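Side-chain contacts in demethylmenaquinone Methyltransferase (Thermus thermophilus, PDB 1J3L), which is of unknown function but belongs to the RraA-like family, whose fold mixes parallel and antiparallel strands with flanking helices: residues Val90-Val95 with Lys131-Glu136; Ala45-Val50 with Leu60-Gly65. All blocks are in the same frame, centred on the assembly; numbering follows the deposited sequence.

Interaction 1: residues Val90-Val95 with Lys131-Glu136; sequences VVHGAV and KVLGVE
Val132 sets one methyl over a flat face of the His92 ring. The methyl is CG1, and it lies 3.8 Å from the centroid of the His92 ring. The line from CG1 to the centroid leans 12° from the ring normal, so this is a face-on CH-pi contact. CG1 stands close to the middle of the ring: it is 3.8 Å from His92 CG and 4.1 Å from His92 NE2. The two side chains come from opposite directions. In His92, CG lies anti to the backbone N (chi1 -177°), which extends the ring out from its strand toward the 131-136 segment. Val132 CG2 is turned away from the ring centre and packs beside Asp63.

Leu133 adds a smaller, looser contact. Its CG reaches 4.3 Å from His92 NE2 and approaches the ring obliquely. Val132 and Leu133 lie at the tip of the beta hairpin of strands 130-132 and 135-137, closed by a type I' turn from Val132 to Val135. Two backbone bonds close this turn: Val132 N to Val135 O at 2.6 Å, and Val135 N to Val132 O at 2.7 Å. Leu133 and Gly134, the two middle residues, both have positive phi, as this turn type requires. The hairpin places Val132 and Leu133 against the His92 side chain, which projects from strand 88-92 of the mixed sheet. His92 is there the centre of an inverse gamma turn, with a weak bond from Gly93 N to Val91 O. Val132 is buried, and Asp63 and Phe61 of strand 58-63 also touch it. Leu133 is exposed and leans on Val21 and Leu18.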
ATOM      1  N   VAL A  90      16.854  -1.573   5.937  1.00 20.55           N
ATOM      2  CA  VAL A  90      15.899  -1.611   4.835  1.00 16.93           C
ATOM      3  C   VAL A  90      15.721  -3.070   4.461  1.00 20.94           C
ATOM      4  O   VAL A  90      16.680  -3.745   4.103  1.00 24.57           O
ATOM      5  CB  VAL A  90      16.391  -0.847   3.613  1.00 16.92           C
ATOM      6  CG1 VAL A  90      15.494  -1.147   2.435  1.00 20.23           C
ATOM      7  CG2 VAL A  90      16.388   0.642   3.904  1.00 11.48           C
ATOM      8  N   VAL A  91      14.495  -3.562   4.551  1.00 22.97           N
ATOM      9  CA  VAL A  91      14.241  -4.957   4.244  1.00 24.02           C
ATOM     10  C   VAL A  91      13.415  -5.188   2.988  1.00 27.50           C
ATOM     11  O   VAL A  91      12.247  -4.792   2.919  1.00 22.63           O
ATOM     12  CB  VAL A  91      13.529  -5.667   5.433  1.00 25.16           C
ATOM     13  CG1 VAL A  91      13.316  -7.141   5.126  1.00 21.34           C
ATOM     14  CG2 VAL A  91      14.348  -5.509   6.699  1.00 20.51           C
ATOM     15  N   HIS A  92      14.032  -5.807   1.987  1.00 19.36           N
ATOM     16  CA  HIS A  92      13.300  -6.148   0.779  1.00 25.76           C
ATOM     17  C   HIS A  92      12.727  -7.492   1.184  1.00 22.56           C
ATOM     18  O   HIS A  92      13.271  -8.542   0.838  1.00 26.74           O
ATOM     19  CB  HIS A  92      14.219  -6.334  -0.426  1.00 18.86           C
ATOM     20  CG  HIS A  92      13.473  -6.603  -1.693  1.00 23.54           C
ATOM     21  ND1 HIS A  92      13.864  -7.567  -2.605  1.00 26.71           N
ATOM     22  CD2 HIS A  92      12.366  -6.027  -2.217  1.00 23.33           C
ATOM     23  CE1 HIS A  92      13.032  -7.566  -3.627  1.00 32.06           C
ATOM     24  NE2 HIS A  92      12.111  -6.638  -3.419  1.00 29.83           N
ATOM     25  N   GLY A  93      11.644  -7.434   1.951  1.00 19.50           N
ATOM     26  CA  GLY A  93      11.003  -8.626   2.473  1.00  7.85           C
ATOM     27  C   GLY A  93      10.148  -8.223   3.659  1.00 23.42           C
ATOM     28  O   GLY A  93       9.709  -7.064   3.733  1.00 15.39           O
ATOM     29  N   ALA A  94       9.932  -9.140   4.603  1.00 16.16           N
ATOM     30  CA  ALA A  94       9.078  -8.831   5.738  1.00 23.72           C
ATOM     31  C   ALA A  94       9.748  -8.786   7.104  1.00 23.14           C
ATOM     32  O   ALA A  94      10.864  -9.280   7.284  1.00 18.41           O
ATOM     33  CB  ALA A  94       7.898  -9.806   5.769  1.00 21.19           C
ATOM     34  N   VAL A  95       9.031  -8.177   8.049  1.00 15.02           N
ATOM     35  CA  VAL A  95       9.461  -8.021   9.438  1.00 19.48           C
ATOM     36  C   VAL A  95       8.270  -8.395  10.340  1.00 22.15           C
ATOM     37  O   VAL A  95       7.213  -8.760   9.824  1.00 21.10           O
ATOM     38  CB  VAL A  95       9.878  -6.540   9.729  1.00 21.33           C
ATOM     39  CG1 VAL A  95      10.995  -6.101   8.772  1.00  6.60           C
ATOM     40  CG2 VAL A  95       8.674  -5.611   9.605  1.00 14.87           C
ATOM     41  N   LYS A 131      20.509  -6.523  -6.235  1.00 32.51           N
ATOM     42  CA  LYS A 131      19.682  -5.990  -7.307  1.00 35.67           C
ATOM     43  C   LYS A 131      18.262  -5.985  -6.743  1.00 25.37           C
ATOM     44  O   LYS A 131      17.627  -7.030  -6.628  1.00 29.90           O
ATOM     45  CB  LYS A 131      19.759  -6.883  -8.553  1.00 40.28           C
ATOM     46  CG  LYS A 131      19.157  -6.255  -9.809  1.00 46.67           C
ATOM     47  CD  LYS A 131      18.754  -7.309 -10.831  1.00 54.95           C
ATOM     48  CE  LYS A 131      17.656  -8.213 -10.271  1.00 67.38           C
ATOM     49  NZ  LYS A 131      17.111  -9.175 -11.273  1.00 69.50           N
ATOM     50  N   VAL A 132      17.769  -4.805  -6.383  1.00 32.87           N
ATOM     51  CA  VAL A 132      16.435  -4.685  -5.802  1.00 33.74           C
ATOM     52  C   VAL A 132      15.508  -3.805  -6.634  1.00 37.72           C
ATOM     53  O   VAL A 132      15.806  -2.634  -6.883  1.00 32.63           O
ATOM     54  CB  VAL A 132      16.512  -4.123  -4.358  1.00 31.64           C
ATOM     55  CG1 VAL A 132      15.111  -3.929  -3.793  1.00 27.16           C
ATOM     56  CG2 VAL A 132      17.306  -5.079  -3.472  1.00 23.07           C
ATOM     57  N   LEU A 133      14.376  -4.376  -7.044  1.00 38.11           N
ATOM     58  CA  LEU A 133      13.406  -3.663  -7.869  1.00 42.89           C
ATOM     59  C   LEU A 133      14.136  -2.926  -8.980  1.00 34.22           C
ATOM     60  O   LEU A 133      14.001  -1.714  -9.137  1.00 35.85           O
ATOM     61  CB  LEU A 133      12.587  -2.669  -7.034  1.00 47.29           C
ATOM     62  CG  LEU A 133      11.580  -3.241  -6.025  1.00 53.23           C
ATOM     63  CD1 LEU A 133      10.860  -2.097  -5.328  1.00 51.24           C
ATOM     64  CD2 LEU A 133      10.572  -4.140  -6.732  1.00 39.57           C
ATOM     65  N   GLY A 134      14.933  -3.681  -9.728  1.00 31.69           N
ATOM     66  CA  GLY A 134      15.679  -3.125 -10.840  1.00 38.16           C
ATOM     67  C   GLY A 134      16.861  -2.243 -10.492  1.00 39.67           C
ATOM     68  O   GLY A 134      17.628  -1.866 -11.374  1.00 47.44           O
ATOM     69  N   VAL A 135      17.022  -1.911  -9.216  1.00 40.16           N
ATOM     70  CA  VAL A 135      18.128  -1.057  -8.811  1.00 33.10           C
ATOM     71  C   VAL A 135      19.226  -1.814  -8.076  1.00 32.80           C
ATOM     72  O   VAL A 135      18.965  -2.662  -7.223  1.00 28.43           O
ATOM     73  CB  VAL A 135      17.636   0.107  -7.935  1.00 34.20           C
ATOM     74  CG1 VAL A 135      18.809   0.949  -7.481  1.00 33.74           C
ATOM     75  CG2 VAL A 135      16.669   0.959  -8.722  1.00 27.35           C
ATOM     76  N   GLU A 136      20.464  -1.496  -8.430  1.00 33.69           N
ATOM     77  CA  GLU A 136      21.631  -2.124  -7.832  1.00 31.48           C
ATOM     78  C   GLU A 136      21.994  -1.434  -6.519  1.00 35.05           C
ATOM     79  O   GLU A 136      22.108  -0.210  -6.458  1.00 37.84           O
ATOM     80  CB  GLU A 136      22.814  -2.049  -8.811  1.00 39.90           C
ATOM     81  CG  GLU A 136      24.137  -2.587  -8.268  1.00 53.07           C
ATOM     82  CD  GLU A 136      25.285  -2.476  -9.274  1.00 62.87           C
ATOM     83  OE1 GLU A 136      25.645  -1.338  -9.656  1.00 54.92           O
ATOM     84  OE2 GLU A 136      25.827  -3.530  -9.681  1.00 56.14           O
TER

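Interaction 2: residues Ala45-Val50 with Leu60-Gly65; sequences ALVRKV and LFVDGG
Asp63 OD1 accepts a hydrogen bond from Gly65 N, 2.7 Å away. The N-H...O angle is 157°, and the donor meets OD1 nearly along its C-O axis. This bond makes an Asx turn over Asp63-Gly65. Gly65 has a positive phi (68°), a value that glycine adopts readily.

The contact with helix 45-51 is apolar and lies farther back along the strand. Val50 CG1 meets Leu60 CD1 at 3.9 Å, and these two side chains cross obliquely. In Val50, CG1 is anti to the backbone N (chi1 175°), and this is the branch that touches Leu60. A turn earlier in the helix, Val47 CG2 lies 4.4 Å from Val62 CG1, a looser meeting of methyls. Helix and strand belong to a beta-alpha-beta unit made of strand 31-39, helix 45-51 and strand 58-63. Leu60 and Val62 alternate with Phe61 and Asp63 along the strand. The first pair points to the helix, while Phe61 and Asp63 touch Leu130 and Val132. All four contacting residues are buried. Val47 also touches Leu38 and Leu77, and both Val50 and Leu60 touch Arg36.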
ATOM      1  N   ALA A  45      19.740 -15.698  10.552  1.00 27.60           N
ATOM      2  CA  ALA A  45      20.843 -15.856  11.504  1.00 31.50           C
ATOM      3  C   ALA A  45      21.912 -14.817  11.137  1.00 24.82           C
ATOM      4  O   ALA A  45      22.546 -14.219  12.014  1.00 23.16           O
ATOM      5  CB  ALA A  45      21.423 -17.275  11.434  1.00 24.43           C
ATOM      6  N   LEU A  46      22.081 -14.596   9.833  1.00 20.14           N
ATOM      7  CA  LEU A  46      23.037 -13.620   9.321  1.00 25.59           C
ATOM      8  C   LEU A  46      22.639 -12.199   9.701  1.00 19.95           C
ATOM      9  O   LEU A  46      23.494 -11.328   9.823  1.00 32.97           O
ATOM     10  CB  LEU A  46      23.157 -13.733   7.794  1.00 14.01           C
ATOM     11  CG  LEU A  46      24.157 -14.794   7.323  1.00 34.13           C
ATOM     12  CD1 LEU A  46      24.063 -15.027   5.818  1.00 30.12           C
ATOM     13  CD2 LEU A  46      25.551 -14.341   7.713  1.00 35.36           C
ATOM     14  N   VAL A  47      21.344 -11.961   9.887  1.00 20.97           N
ATOM     15  CA  VAL A  47      20.878 -10.627  10.256  1.00 19.15           C
ATOM     16  C   VAL A  47      21.306 -10.319  11.679  1.00 27.78           C
ATOM     17  O   VAL A  47      21.731  -9.204  11.986  1.00 37.44           O
ATOM     18  CB  VAL A  47      19.340 -10.497  10.178  1.00 27.93           C
ATOM     19  CG1 VAL A  47      18.905  -9.129  10.720  1.00 26.39           C
ATOM     20  CG2 VAL A  47      18.874 -10.667   8.740  1.00 20.35           C
ATOM     21  N   ARG A  48      21.188 -11.313  12.549  1.00 26.21           N
ATOM     22  CA  ARG A  48      21.573 -11.137  13.936  1.00 24.48           C
ATOM     23  C   ARG A  48      23.083 -10.944  14.065  1.00 24.07           C
ATOM     24  O   ARG A  48      23.533 -10.036  14.760  1.00 23.62           O
ATOM     25  CB  ARG A  48      21.117 -12.337  14.772  1.00 20.46           C
ATOM     26  CG  ARG A  48      21.563 -12.257  16.225  1.00 30.65           C
ATOM     27  CD  ARG A  48      20.955 -13.373  17.069  1.00 37.65           C
ATOM     28  NE  ARG A  48      19.573 -13.091  17.464  1.00 40.74           N
ATOM     29  CZ  ARG A  48      19.216 -12.119  18.300  1.00 39.68           C
ATOM     30  NH1 ARG A  48      20.134 -11.323  18.839  1.00 40.23           N
ATOM     31  NH2 ARG A  48      17.938 -11.945  18.598  1.00 40.50           N
ATOM     32  N   LYS A  49      23.858 -11.782  13.376  1.00 22.59           N
ATOM     33  CA  LYS A  49      25.318 -11.695  13.425  1.00 24.50           C
ATOM     34  C   LYS A  49      25.840 -10.335  12.947  1.00 29.67           C
ATOM     35  O   LYS A  49      26.647  -9.696  13.622  1.00 28.91           O
ATOM     36  CB  LYS A  49      25.944 -12.803  12.575  1.00 36.50           C
ATOM     37  CG  LYS A  49      27.363 -13.159  13.003  1.00 43.44           C
ATOM     38  CD  LYS A  49      27.993 -14.187  12.082  1.00 38.02           C
ATOM     39  CE  LYS A  49      29.366 -14.605  12.584  1.00 46.77           C
ATOM     40  NZ  LYS A  49      30.258 -13.427  12.768  1.00 52.36           N
ATOM     41  N   VAL A  50      25.368  -9.891  11.785  1.00 26.38           N
ATOM     42  CA  VAL A  50      25.789  -8.612  11.230  1.00 29.82           C
ATOM     43  C   VAL A  50      25.353  -7.385  12.050  1.00 25.42           C
ATOM     44  O   VAL A  50      26.140  -6.459  12.231  1.00 31.78           O
ATOM     45  CB  VAL A  50      25.292  -8.457   9.762  1.00 38.86           C
ATOM     46  CG1 VAL A  50      25.634  -7.064   9.225  1.00 29.20           C
ATOM     47  CG2 VAL A  50      25.943  -9.532   8.880  1.00 40.35           C
ATOM     48  N   LEU A  60      21.746  -0.976   6.994  1.00 21.93           N
ATOM     49  CA  LEU A  60      21.794  -2.345   6.514  1.00 19.02           C
ATOM     50  C   LEU A  60      20.626  -2.563   5.555  1.00 18.06           C
ATOM     51  O   LEU A  60      19.470  -2.303   5.883  1.00 22.03           O
ATOM     52  CB  LEU A  60      21.717  -3.337   7.678  1.00 20.24           C
ATOM     53  CG  LEU A  60      21.851  -4.814   7.281  1.00 22.11           C
ATOM     54  CD1 LEU A  60      23.288  -5.081   6.845  1.00 21.28           C
ATOM     55  CD2 LEU A  60      21.457  -5.729   8.450  1.00 23.55           C
ATOM     56  N   PHE A  61      20.951  -3.014   4.355  1.00 23.61           N
ATOM     57  CA  PHE A  61      19.954  -3.281   3.333  1.00 33.80           C
ATOM     58  C   PHE A  61      19.873  -4.801   3.224  1.00 28.02           C
ATOM     59  O   PHE A  61      20.825  -5.451   2.794  1.00 32.29           O
ATOM     60  CB  PHE A  61      20.391  -2.670   1.996  1.00 32.47           C
ATOM     61  CG  PHE A  61      19.259  -2.418   1.043  1.00 21.18           C
ATOM     62  CD1 PHE A  61      18.440  -3.452   0.623  1.00 23.05           C
ATOM     63  CD2 PHE A  61      19.024  -1.148   0.553  1.00 22.37           C
ATOM     64  CE1 PHE A  61      17.398  -3.218  -0.269  1.00 15.29           C
ATOM     65  CE2 PHE A  61      17.984  -0.907  -0.343  1.00 20.23           C
ATOM     66  CZ  PHE A  61      17.176  -1.944  -0.754  1.00 19.68           C
ATOM     67  N   VAL A  62      18.744  -5.362   3.638  1.00 26.09           N
ATOM     68  CA  VAL A  62      18.555  -6.807   3.595  1.00 30.19           C
ATOM     69  C   VAL A  62      17.687  -7.226   2.429  1.00 27.74           C
ATOM     70  O   VAL A  62      16.512  -6.858   2.348  1.00 24.54           O
ATOM     71  CB  VAL A  62      17.890  -7.331   4.878  1.00 23.89           C
ATOM     72  CG1 VAL A  62      17.821  -8.839   4.842  1.00 29.14           C
ATOM     73  CG2 VAL A  62      18.656  -6.851   6.088  1.00 25.06           C
ATOM     74  N   ASP A  63      18.277  -7.985   1.519  1.00 30.58           N
ATOM     75  CA  ASP A  63      17.539  -8.479   0.366  1.00 38.72           C
ATOM     76  C   ASP A  63      16.969  -9.845   0.750  1.00 32.08           C
ATOM     77  O   ASP A  63      17.716 -10.817   0.866  1.00 24.20           O
ATOM     78  CB  ASP A  63      18.465  -8.631  -0.837  1.00 36.15           C
ATOM     79  CG  ASP A  63      17.724  -9.044  -2.076  1.00 36.08           C
ATOM     80  OD1 ASP A  63      16.743  -9.807  -1.951  1.00 35.42           O
ATOM     81  OD2 ASP A  63      18.122  -8.612  -3.173  1.00 50.19           O
ATOM     82  N   GLY A  64      15.658  -9.911   0.970  1.00 29.77           N
ATOM     83  CA  GLY A  64      15.038 -11.171   1.349  1.00 17.17           C
ATOM     84  C   GLY A  64      14.361 -11.843   0.174  1.00 20.29           C
ATOM     85  O   GLY A  64      13.493 -12.703   0.338  1.00 25.99           O
ATOM     86  N   GLY A  65      14.762 -11.459  -1.029  1.00 20.45           N
ATOM     87  CA  GLY A  65      14.147 -12.046  -2.201  1.00 30.60           C
ATOM     88  C   GLY A  65      12.710 -11.582  -2.296  1.00 29.08           C
ATOM     89  O   GLY A  65      11.930 -12.110  -3.084  1.00 34.93           O
TER

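Overall arrangement
Interaction 2 comes first along the chain, and both its segments precede those of interaction 1. Their centres are 11 Å apart, and both lie about 9 Å from the centre of the chain. They share one sheet, in which strands 58-63 and 88-92 are parallel neighbours. Probable backbone hydrogen bonds join these strands directly: Val90 O to Val62 N and Val90 N to Leu60 O, each 2.7 Å. Strand 58-63 has helix 45-51 on one face and the hairpin at 130-137 on the other. Side chains of both parallel strands reach that hairpin, so helix and hairpin pack on different faces of the sheet within the RraA-like fold.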